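Local coordinates for urocanate hydratase (Paenibacillus sp. Soil724D2, PDB 7NED), which probably hydrates thiourocanate in bacterial ergothioneine breakdown, using a tightly held NAD+ as cofactor, and also accommodates urocanate in the same active site, at residues 333-338 with 443-448; 359-364 with 423-428. All blocks are in the same frame, centred on the assembly; numbering follows the deposited sequence.

Interaction 1 of 2, residues 333-338 with 443-448; sequences DIFTEA and PNIMTE. With NAD (nicotinamide-adenine-dinucleotide), chain C.
The hydroxyl of Thr336 reaches across to the backbone carbonyl of Ile445, OG1 to O 2.5 Å, a short hydrogen bond whose donor stands well above the carbonyl plane, 54° out of it. With chi1 at 53°, OG1 sits between the backbone N and the carbonyl carbon of its own residue, and CG2 lies anti to that carbonyl carbon, beside the backbone N, where it rests 3.8 Å from Met446 CA. Threonine suits the place because one branch bonds while the other packs. Ile334, two residues before Thr336, meets the loop at Asn444, Ile445 and Glu448. Its longer branch runs out so that CD1 meets Asn444 O at 3.5 Å, whereas CG2 leans on the carboxylate end of Glu448, 3.6 Å from CD, the two side chains crossing at a slant. That carboxylate is not left buried without a partner: Arg318 forms a salt bridge with OE1. Here the last strand of the parallel Rossmann-like sheet, 333-334, passes into helix 335-344, with Ile334 at the N-cap position, and the turn of the C-terminal domain from Ile445 to Glu448, a type I beta turn, packs against this junction. Arg341 of the same helix bonds to the carbonyls of Met446 and Glu448. Ile445 works in two directions, and a branched aliphatic residue suits a place between the helix start and the nicotinamide pocket. Its CG2 touches Phe335 CE1 obliquely at 4.0 Å. The same methyl lies 3.6 Å from O7N of the NAD carboxamide, and Ile445 CD1 approaches that oxygen at 3.6 Å.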
ATOM      1  N   ASP A 333     -12.228 -13.711  22.197  1.00 21.41           N
ATOM      2  CA  ASP A 333     -12.418 -13.896  20.768  1.00 21.64           C
ATOM      3  C   ASP A 333     -12.505 -12.567  20.053  1.00 20.79           C
ATOM      4  O   ASP A 333     -12.842 -11.547  20.642  1.00 20.77           O
ATOM      5  CB  ASP A 333     -13.698 -14.668  20.468  1.00 19.71           C
ATOM      6  CG  ASP A 333     -13.543 -16.152  20.673  1.00 26.68           C
ATOM      7  OD1 ASP A 333     -14.253 -16.739  21.538  1.00 30.47           O
ATOM      8  OD2 ASP A 333     -12.683 -16.710  19.973  1.00 24.71           O
ATOM      9  N   ILE A 334     -12.208 -12.597  18.752  1.00 17.84           N
ATOM     10  CA  ILE A 334     -12.456 -11.469  17.861  1.00 18.26           C
ATOM     11  C   ILE A 334     -13.648 -11.824  16.985  1.00 16.13           C
ATOM     12  O   ILE A 334     -13.811 -12.978  16.575  1.00 16.79           O
ATOM     13  CB  ILE A 334     -11.206 -11.142  16.999  1.00 17.35           C
ATOM     14  CG1 ILE A 334     -11.459  -9.943  16.068  1.00 18.55           C
ATOM     15  CG2 ILE A 334     -10.760 -12.363  16.181  1.00 17.57           C
ATOM     16  CD1 ILE A 334     -11.680  -8.580  16.801  1.00 16.76           C
ATOM     17  N   PHE A 335     -14.478 -10.830  16.679  1.00 14.82           N
ATOM     18  CA  PHE A 335     -15.732 -11.158  16.003  1.00 17.74           C
ATOM     19  C   PHE A 335     -15.530 -11.713  14.601  1.00 18.41           C
ATOM     20  O   PHE A 335     -16.432 -12.375  14.063  1.00 17.70           O
ATOM     21  CB  PHE A 335     -16.614  -9.924  15.938  1.00 17.78           C
ATOM     22  CG  PHE A 335     -16.202  -8.932  14.889  1.00 17.48           C
ATOM     23  CD1 PHE A 335     -15.259  -7.957  15.165  1.00 14.89           C
ATOM     24  CD2 PHE A 335     -16.811  -8.934  13.647  1.00 16.99           C
ATOM     25  CE1 PHE A 335     -14.891  -7.035  14.202  1.00 19.50           C
ATOM     26  CE2 PHE A 335     -16.461  -7.980  12.698  1.00 16.67           C
ATOM     27  CZ  PHE A 335     -15.505  -7.050  12.973  1.00 15.98           C
ATOM     28  N   THR A 336     -14.402 -11.403  13.972  1.00 17.05           N
ATOM     29  CA  THR A 336     -14.164 -11.863  12.618  1.00 15.85           C
ATOM     30  C   THR A 336     -13.919 -13.369  12.623  1.00 18.09           C
ATOM     31  O   THR A 336     -14.748 -14.156  12.145  1.00 19.77           O
ATOM     32  CB  THR A 336     -12.966 -11.105  12.029  1.00 14.80           C
ATOM     33  OG1 THR A 336     -11.863 -11.221  12.939  1.00 16.13           O
ATOM     34  CG2 THR A 336     -13.317  -9.612  11.853  1.00 14.76           C
ATOM     35  N   GLU A 337     -12.803 -13.785  13.201  1.00 18.40           N
ATOM     36  CA  GLU A 337     -12.476 -15.208  13.203  1.00 21.60           C
ATOM     37  C   GLU A 337     -13.600 -16.023  13.844  1.00 17.99           C
ATOM     38  O   GLU A 337     -13.898 -17.141  13.407  1.00 18.61           O
ATOM     39  CB  GLU A 337     -11.155 -15.438  13.955  1.00 17.53           C
ATOM     40  CG  GLU A 337     -10.686 -16.884  13.925  1.00 18.50           C
ATOM     41  CD  GLU A 337     -11.277 -17.766  15.032  1.00 30.23           C
ATOM     42  OE1 GLU A 337     -11.940 -17.264  15.979  1.00 25.59           O
ATOM     43  OE2 GLU A 337     -11.100 -19.000  14.916  1.00 26.17           O
ATOM     44  N   ALA A 338     -14.204 -15.501  14.905  1.00 17.91           N
ATOM     45  CA  ALA A 338     -15.151 -16.335  15.664  1.00 20.64           C
ATOM     46  C   ALA A 338     -16.541 -16.410  15.038  1.00 19.16           C
ATOM     47  O   ALA A 338     -17.209 -17.455  15.156  1.00 23.38           O
ATOM     48  CB  ALA A 338     -15.280 -15.829  17.095  1.00 17.15           C
ATOM     49  N   PRO A 443      -4.236  -8.069  11.576  1.00 16.12           N
ATOM     50  CA  PRO A 443      -3.937  -9.257  12.360  1.00 17.23           C
ATOM     51  C   PRO A 443      -4.726  -9.368  13.662  1.00 17.61           C
ATOM     52  O   PRO A 443      -4.793 -10.430  14.167  1.00 21.62           O
ATOM     53  CB  PRO A 443      -2.430  -9.159  12.601  1.00 17.27           C
ATOM     54  CG  PRO A 443      -1.936  -8.244  11.581  1.00 17.84           C
ATOM     55  CD  PRO A 443      -3.031  -7.267  11.381  1.00 16.13           C
ATOM     56  N   ASN A 444      -5.287  -8.297  14.169  1.00 15.56           N
ATOM     57  CA  ASN A 444      -6.112  -8.448  15.369  1.00 17.63           C
ATOM     58  C   ASN A 444      -7.556  -8.055  15.109  1.00 18.08           C
ATOM     59  O   ASN A 444      -8.329  -7.879  16.062  1.00 20.23           O
ATOM     60  CB  ASN A 444      -5.529  -7.645  16.539  1.00 20.23           C
ATOM     61  CG  ASN A 444      -4.145  -8.113  16.917  1.00 24.61           C
ATOM     62  OD1 ASN A 444      -3.814  -9.282  16.752  1.00 24.96           O
ATOM     63  ND2 ASN A 444      -3.328  -7.208  17.406  1.00 25.90           N
ATOM     64  N   ILE A 445      -7.951  -7.937  13.843  1.00 16.65           N
ATOM     65  CA  ILE A 445      -9.361  -7.787  13.522  1.00 13.69           C
ATOM     66  C   ILE A 445      -9.625  -8.699  12.334  1.00 17.13           C
ATOM     67  O   ILE A 445      -9.716  -9.923  12.488  1.00 15.94           O
ATOM     68  CB  ILE A 445      -9.751  -6.310  13.252  1.00 17.34           C
ATOM     69  CG1 ILE A 445      -9.473  -5.450  14.474  1.00 16.37           C
ATOM     70  CG2 ILE A 445     -11.239  -6.170  12.894  1.00 14.08           C
ATOM     71  CD1 ILE A 445      -9.957  -4.013  14.355  1.00 18.30           C
ATOM     72  N   MET A 446      -9.665  -8.132  11.134  1.00 16.60           N
ATOM     73  CA  MET A 446     -10.122  -8.895   9.973  1.00 16.38           C
ATOM     74  C   MET A 446      -9.377 -10.206   9.799  1.00 17.32           C
ATOM     75  O   MET A 446      -9.992 -11.249   9.526  1.00 16.99           O
ATOM     76  CB  MET A 446      -9.978  -8.067   8.689  1.00 15.92           C
ATOM     77  CG  MET A 446     -10.497  -8.820   7.484  1.00 16.27           C
ATOM     78  SD  MET A 446     -12.321  -8.754   7.456  1.00 23.02           S
ATOM     79  CE  MET A 446     -12.722  -9.437   5.854  1.00 19.45           C
ATOM     80  N   THR A 447      -8.032 -10.173   9.880  1.00 15.12           N
ATOM     81  CA  THR A 447      -7.224 -11.328   9.499  1.00 14.49           C
ATOM     82  C   THR A 447      -6.496 -11.971  10.695  1.00 14.95           C
ATOM     83  O   THR A 447      -5.380 -12.507  10.567  1.00 18.08           O
ATOM     84  CB  THR A 447      -6.255 -10.920   8.382  1.00 16.84           C
ATOM     85  OG1 THR A 447      -5.471  -9.790   8.787  1.00 16.48           O
ATOM     86  CG2 THR A 447      -7.057 -10.522   7.134  1.00 18.05           C
ATOM     87  N   GLU A 448      -7.130 -11.965  11.860  1.00 16.26           N
ATOM     88  CA  GLU A 448      -6.566 -12.633  13.016  1.00 17.83           C
ATOM     89  C   GLU A 448      -6.701 -14.145  12.853  1.00 16.56           C
ATOM     90  O   GLU A 448      -7.790 -14.656  12.577  1.00 19.54           O
ATOM     91  CB  GLU A 448      -7.287 -12.172  14.280  1.00 18.24           C
ATOM     92  CG  GLU A 448      -6.693 -12.786  15.526  1.00 15.61           C
ATOM     93  CD  GLU A 448      -7.231 -12.133  16.776  1.00 20.95           C
ATOM     94  OE1 GLU A 448      -7.398 -10.883  16.791  1.00 24.24           O
ATOM     95  OE2 GLU A 448      -7.506 -12.864  17.745  1.00 20.41           O
TER
HETATM   96  PA  NAD C 702     -16.949   7.173  18.334  1.00 17.81           P
HETATM   97  O1A NAD C 702     -15.668   7.747  18.933  1.00 19.66           O
HETATM   98  O2A NAD C 702     -17.954   7.925  17.559  1.00 21.25           O
HETATM   99  O5B NAD C 702     -17.827   6.767  19.726  1.00 20.62           O
HETATM  100  C5B NAD C 702     -17.082   6.186  20.718  1.00 17.30           C
HETATM  101  C4B NAD C 702     -18.055   6.211  21.986  1.00 18.90           C
HETATM  102  O4B NAD C 702     -17.458   5.684  23.138  0.89 17.75           O
HETATM  103  C3B NAD C 702     -18.296   7.737  22.224  1.00 20.33           C
HETATM  104  O3B NAD C 702     -19.636   7.985  22.333  1.00 22.07           O
HETATM  105  C2B NAD C 702     -17.568   7.984  23.581  1.00 20.75           C
HETATM  106  O2B NAD C 702     -18.241   8.861  24.408  1.00 21.27           O
HETATM  107  C1B NAD C 702     -17.748   6.604  24.208  0.93 16.27           C
HETATM  108  N9A NAD C 702     -16.758   6.266  25.232  1.00 17.75           N
HETATM  109  C8A NAD C 702     -15.397   6.549  25.277  1.00 20.48           C
HETATM  110  N7A NAD C 702     -14.810   6.092  26.355  1.00 19.39           N
HETATM  111  C5A NAD C 702     -15.821   5.447  27.055  1.00 18.68           C
HETATM  112  C6A NAD C 702     -15.843   4.763  28.291  1.00 20.42           C
HETATM  113  N6A NAD C 702     -14.723   4.606  29.031  0.94 20.45           N
HETATM  114  N1A NAD C 702     -17.007   4.220  28.745  0.98 21.10           N
HETATM  115  C2A NAD C 702     -18.102   4.435  27.973  1.00 19.42           C
HETATM  116  N3A NAD C 702     -18.232   5.059  26.791  1.00 19.51           N
HETATM  117  C4A NAD C 702     -17.056   5.562  26.361  0.77 18.71           C
HETATM  118  O3  NAD C 702     -16.380   5.820  17.787  0.87 15.44           O
HETATM  119  PN  NAD C 702     -17.256   4.928  16.797  1.00 17.80           P
HETATM  120  O1N NAD C 702     -17.383   5.287  15.346  1.00 18.36           O
HETATM  121  O2N NAD C 702     -18.450   4.425  17.582  1.00 15.49           O
HETATM  122  O5D NAD C 702     -16.341   3.475  16.659  1.00 16.71           O
HETATM  123  C5D NAD C 702     -16.059   2.855  17.926  0.84 17.74           C
HETATM  124  C4D NAD C 702     -15.127   1.698  17.698  1.00 16.46           C
HETATM  125  O4D NAD C 702     -15.585   0.871  16.644  1.00 21.77           O
HETATM  126  C3D NAD C 702     -13.796   2.411  17.119  0.82 18.41           C
HETATM  127  O3D NAD C 702     -12.621   1.840  17.683  1.00 18.47           O
HETATM  128  C2D NAD C 702     -13.838   2.085  15.581  1.00 18.79           C
HETATM  129  O2D NAD C 702     -12.626   1.857  14.987  0.80 19.00           O
HETATM  130  C1D NAD C 702     -14.425   0.668  15.874  1.00 24.78           C
HETATM  131  N1N NAD C 702     -14.763  -0.185  14.726  1.00 28.54           N
HETATM  132  C2N NAD C 702     -13.621  -0.625  14.085  0.05 24.90           C
HETATM  133  C3N NAD C 702     -13.697  -1.501  13.013  0.44 27.97           C
HETATM  134  C7N NAD C 702     -12.372  -1.875  12.335  0.54 27.19           C
HETATM  135  O7N NAD C 702     -12.188  -2.920  11.711  0.70 27.64           O
HETATM  136  N7N NAD C 702     -11.354  -0.938  12.379  0.79 27.62           N
HETATM  137  C4N NAD C 702     -14.978  -1.928  12.638  0.58 29.33           C
HETATM  138  C5N NAD C 702     -16.101  -1.471  13.327  1.00 27.13           C
HETATM  139  C6N NAD C 702     -15.984  -0.588  14.414  1.00 29.25           C

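Interaction 2 of 2, residues 359-364 with 423-428; sequences ELSDIH and KLQGPI
Glu359 CG meets Gln425 CG at 4.2 Å, the two chains crossing at an angle, just before helix 360-373 begins. The glutamate chain bends at chi2 (-61°), and OE1 accepts a bond from a water, 2.8 Å away. Ser361 OG holds that water as well, at 2.8 Å, and Gln425 NE2 gives it a weak bond, so three long or small polar side chains, apt for an exposed surface, are joined through solvent. Asp362, by contrast, is buried. Its OD1 accepts the backbone N-H of Gln425, N to OD1 2.9 Å, in a nearly straight bond (172°), met on the syn side and 24° out of the carboxylate plane. Within the C-terminal domain this ties the first turn of helix 360-373 to the loop that leads from helix 407-420 into strand 428-441 of the mixed sheet. The other oxygen, OD2, bonds to Ser357 ahead of the helix, and a second water lies within bonding distance of OD2 and of Pro427 O. Were this residue an alanine, the backbone N-H of Gln425 and the hydroxyl of Ser357 would probably lose the two carboxylate oxygens that take them, leaving the loop less firmly set against the helix. Leu424 CD2 packs beside the Asp362 backbone, 3.5 Å from its carbonyl O and 4.0 Å from CB, leucine being fitted to a place where Val415, Met418 and Ile366 also crowd in. Ile428 approaches the same aspartate, at the start of the strand.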
ATOM      1  N   GLU A 359     -34.292  11.114  -1.819  1.00 21.10           N
ATOM      2  CA  GLU A 359     -35.655  10.593  -1.673  1.00 23.53           C
ATOM      3  C   GLU A 359     -35.630   9.203  -1.045  1.00 23.01           C
ATOM      4  O   GLU A 359     -35.080   8.258  -1.622  1.00 17.58           O
ATOM      5  CB  GLU A 359     -36.383  10.535  -3.023  1.00 20.71           C
ATOM      6  CG  GLU A 359     -36.689  11.899  -3.624  1.00 21.41           C
ATOM      7  CD  GLU A 359     -37.597  12.702  -2.688  1.00 24.77           C
ATOM      8  OE1 GLU A 359     -38.697  12.204  -2.384  1.00 25.26           O
ATOM      9  OE2 GLU A 359     -37.187  13.782  -2.216  1.00 29.46           O
ATOM     10  N   LEU A 360     -36.276   9.077   0.114  1.00 19.35           N
ATOM     11  CA  LEU A 360     -36.406   7.776   0.764  1.00 21.25           C
ATOM     12  C   LEU A 360     -37.153   6.779  -0.113  1.00 21.88           C
ATOM     13  O   LEU A 360     -36.929   5.561  -0.014  1.00 19.68           O
ATOM     14  CB  LEU A 360     -37.108   7.968   2.110  1.00 23.19           C
ATOM     15  CG  LEU A 360     -37.465   6.713   2.904  1.00 25.18           C
ATOM     16  CD1 LEU A 360     -36.141   5.984   3.292  1.00 22.97           C
ATOM     17  CD2 LEU A 360     -38.225   7.162   4.120  1.00 21.89           C
ATOM     18  N   SER A 361     -38.057   7.269  -0.970  1.00 21.02           N
ATOM     19  CA  SER A 361     -38.794   6.363  -1.846  1.00 23.17           C
ATOM     20  C   SER A 361     -37.850   5.576  -2.734  1.00 17.88           C
ATOM     21  O   SER A 361     -38.156   4.435  -3.127  1.00 17.98           O
ATOM     22  CB  SER A 361     -39.798   7.137  -2.703  1.00 17.08           C
ATOM     23  OG  SER A 361     -39.185   8.157  -3.467  1.00 21.03           O
ATOM     24  N   ASP A 362     -36.699   6.164  -3.059  1.00 19.47           N
ATOM     25  CA  ASP A 362     -35.703   5.437  -3.852  1.00 20.00           C
ATOM     26  C   ASP A 362     -35.182   4.222  -3.090  1.00 20.29           C
ATOM     27  O   ASP A 362     -35.152   3.103  -3.620  1.00 17.75           O
ATOM     28  CB  ASP A 362     -34.546   6.361  -4.230  1.00 19.31           C
ATOM     29  CG  ASP A 362     -34.873   7.278  -5.397  1.00 21.63           C
ATOM     30  OD1 ASP A 362     -35.976   7.149  -5.981  1.00 19.76           O
ATOM     31  OD2 ASP A 362     -34.010   8.138  -5.732  1.00 22.19           O
ATOM     32  N   ILE A 363     -34.799   4.414  -1.824  1.00 20.16           N
ATOM     33  CA  ILE A 363     -34.378   3.271  -1.015  1.00 18.83           C
ATOM     34  C   ILE A 363     -35.506   2.253  -0.935  1.00 19.23           C
ATOM     35  O   ILE A 363     -35.286   1.051  -1.105  1.00 16.59           O
ATOM     36  CB  ILE A 363     -33.920   3.741   0.386  1.00 21.39           C
ATOM     37  CG1 ILE A 363     -32.673   4.623   0.258  1.00 16.33           C
ATOM     38  CG2 ILE A 363     -33.641   2.543   1.346  1.00 14.10           C
ATOM     39  CD1 ILE A 363     -31.436   3.922  -0.387  1.00 16.12           C
ATOM     40  N   HIS A 364     -36.750   2.717  -0.720  1.00 18.97           N
ATOM     41  CA  HIS A 364     -37.846   1.765  -0.539  1.00 19.11           C
ATOM     42  C   HIS A 364     -38.121   0.975  -1.814  1.00 19.34           C
ATOM     43  O   HIS A 364     -38.451  -0.219  -1.755  1.00 18.18           O
ATOM     44  CB  HIS A 364     -39.100   2.496  -0.052  1.00 21.67           C
ATOM     45  CG  HIS A 364     -39.017   2.903   1.390  1.00 24.35           C
ATOM     46  ND1 HIS A 364     -39.897   3.792   1.975  1.00 28.84           N
ATOM     47  CD2 HIS A 364     -38.167   2.515   2.374  1.00 24.59           C
ATOM     48  CE1 HIS A 364     -39.588   3.942   3.252  1.00 25.05           C
ATOM     49  NE2 HIS A 364     -38.540   3.180   3.522  1.00 22.33           N
ATOM     50  N   LYS A 423     -37.486   4.490 -12.692  1.00 22.57           N
ATOM     51  CA  LYS A 423     -38.108   3.895 -11.519  1.00 23.06           C
ATOM     52  C   LYS A 423     -37.485   4.381 -10.222  1.00 21.67           C
ATOM     53  O   LYS A 423     -38.055   4.142  -9.155  1.00 26.04           O
ATOM     54  CB  LYS A 423     -38.055   2.371 -11.575  1.00 26.06           C
ATOM     55  CG  LYS A 423     -38.881   1.764 -12.698  1.00 27.27           C
ATOM     56  CD  LYS A 423     -38.814   0.255 -12.635  1.00 30.56           C
ATOM     57  CE  LYS A 423     -39.496  -0.374 -13.816  1.00 35.33           C
ATOM     58  NZ  LYS A 423     -39.387  -1.847 -13.673  1.00 39.71           N
ATOM     59  N   LEU A 424     -36.330   5.029 -10.290  1.00 20.25           N
ATOM     60  CA  LEU A 424     -35.738   5.757  -9.179  1.00 25.25           C
ATOM     61  C   LEU A 424     -35.614   7.209  -9.612  1.00 22.74           C
ATOM     62  O   LEU A 424     -35.418   7.488 -10.790  1.00 24.91           O
ATOM     63  CB  LEU A 424     -34.350   5.179  -8.807  1.00 18.21           C
ATOM     64  CG  LEU A 424     -34.407   3.707  -8.392  1.00 20.06           C
ATOM     65  CD1 LEU A 424     -33.028   3.015  -8.377  1.00 16.67           C
ATOM     66  CD2 LEU A 424     -35.052   3.599  -7.048  1.00 15.15           C
ATOM     67  N   GLN A 425     -35.697   8.127  -8.656  1.00 22.15           N
ATOM     68  CA  GLN A 425     -35.731   9.544  -8.993  1.00 19.69           C
ATOM     69  C   GLN A 425     -34.379  10.042  -9.456  1.00 24.47           C
ATOM     70  O   GLN A 425     -34.302  11.003 -10.229  1.00 23.40           O
ATOM     71  CB  GLN A 425     -36.150  10.370  -7.779  1.00 21.24           C
ATOM     72  CG  GLN A 425     -37.501  10.025  -7.237  1.00 29.36           C
ATOM     73  CD  GLN A 425     -38.588  11.000  -7.622  1.00 34.47           C
ATOM     74  OE1 GLN A 425     -38.410  11.861  -8.490  1.00 37.50           O
ATOM     75  NE2 GLN A 425     -39.738  10.854  -6.976  1.00 33.44           N
ATOM     76  N   GLY A 426     -33.310   9.455  -8.944  1.00 21.54           N
ATOM     77  CA  GLY A 426     -31.981   9.941  -9.206  1.00 19.51           C
ATOM     78  C   GLY A 426     -30.983   8.819  -9.057  1.00 18.89           C
ATOM     79  O   GLY A 426     -31.320   7.701  -8.646  1.00 18.61           O
ATOM     80  N   PRO A 427     -29.721   9.107  -9.355  1.00 17.62           N
ATOM     81  CA  PRO A 427     -28.697   8.060  -9.309  1.00 15.52           C
ATOM     82  C   PRO A 427     -28.471   7.505  -7.914  1.00 15.46           C
ATOM     83  O   PRO A 427     -28.813   8.107  -6.896  1.00 16.32           O
ATOM     84  CB  PRO A 427     -27.434   8.773  -9.826  1.00 14.99           C
ATOM     85  CG  PRO A 427     -27.985   9.891 -10.674  1.00 20.98           C
ATOM     86  CD  PRO A 427     -29.206  10.364  -9.907  1.00 17.95           C
ATOM     87  N   ILE A 428     -27.829   6.344  -7.883  1.00 16.41           N
ATOM     88  CA  ILE A 428     -27.583   5.612  -6.647  1.00 15.43           C
ATOM     89  C   ILE A 428     -26.084   5.374  -6.535  1.00 16.12           C
ATOM     90  O   ILE A 428     -25.437   4.951  -7.502  1.00 16.67           O
ATOM     91  CB  ILE A 428     -28.346   4.273  -6.612  1.00 16.77           C
ATOM     92  CG1 ILE A 428     -29.858   4.495  -6.789  1.00 13.44           C
ATOM     93  CG2 ILE A 428     -27.980   3.473  -5.357  1.00 14.51           C
ATOM     94  CD1 ILE A 428     -30.531   5.224  -5.596  1.00 15.36           C
TER
HETATM   95  O   HOH W   1     -40.008  10.698  -4.281  1.00 32.80           O
HETATM   96  O   HOH W   2     -31.290   8.675  -5.592  1.00 18.94           O

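Overall arrangement
Interaction 2 is nested in sequence inside the loop closed by interaction 1, yet the two do not touch: their nearest atoms are about 23 Å apart and they lie on opposite sides of the chain's centre. Strand 428-441 links them: it begins at the end of 423-428 and leads to the loop holding 443-448. The first contact is buried, joins the Rossmann-like and C-terminal domains, and combines aliphatic packing with a single threonine-to-carbonyl bond, with Ile445 reaching NAD. The second stays within the C-terminal domain, is partly buried, and pairs a buried carboxylate with a polar, water-bridged surface.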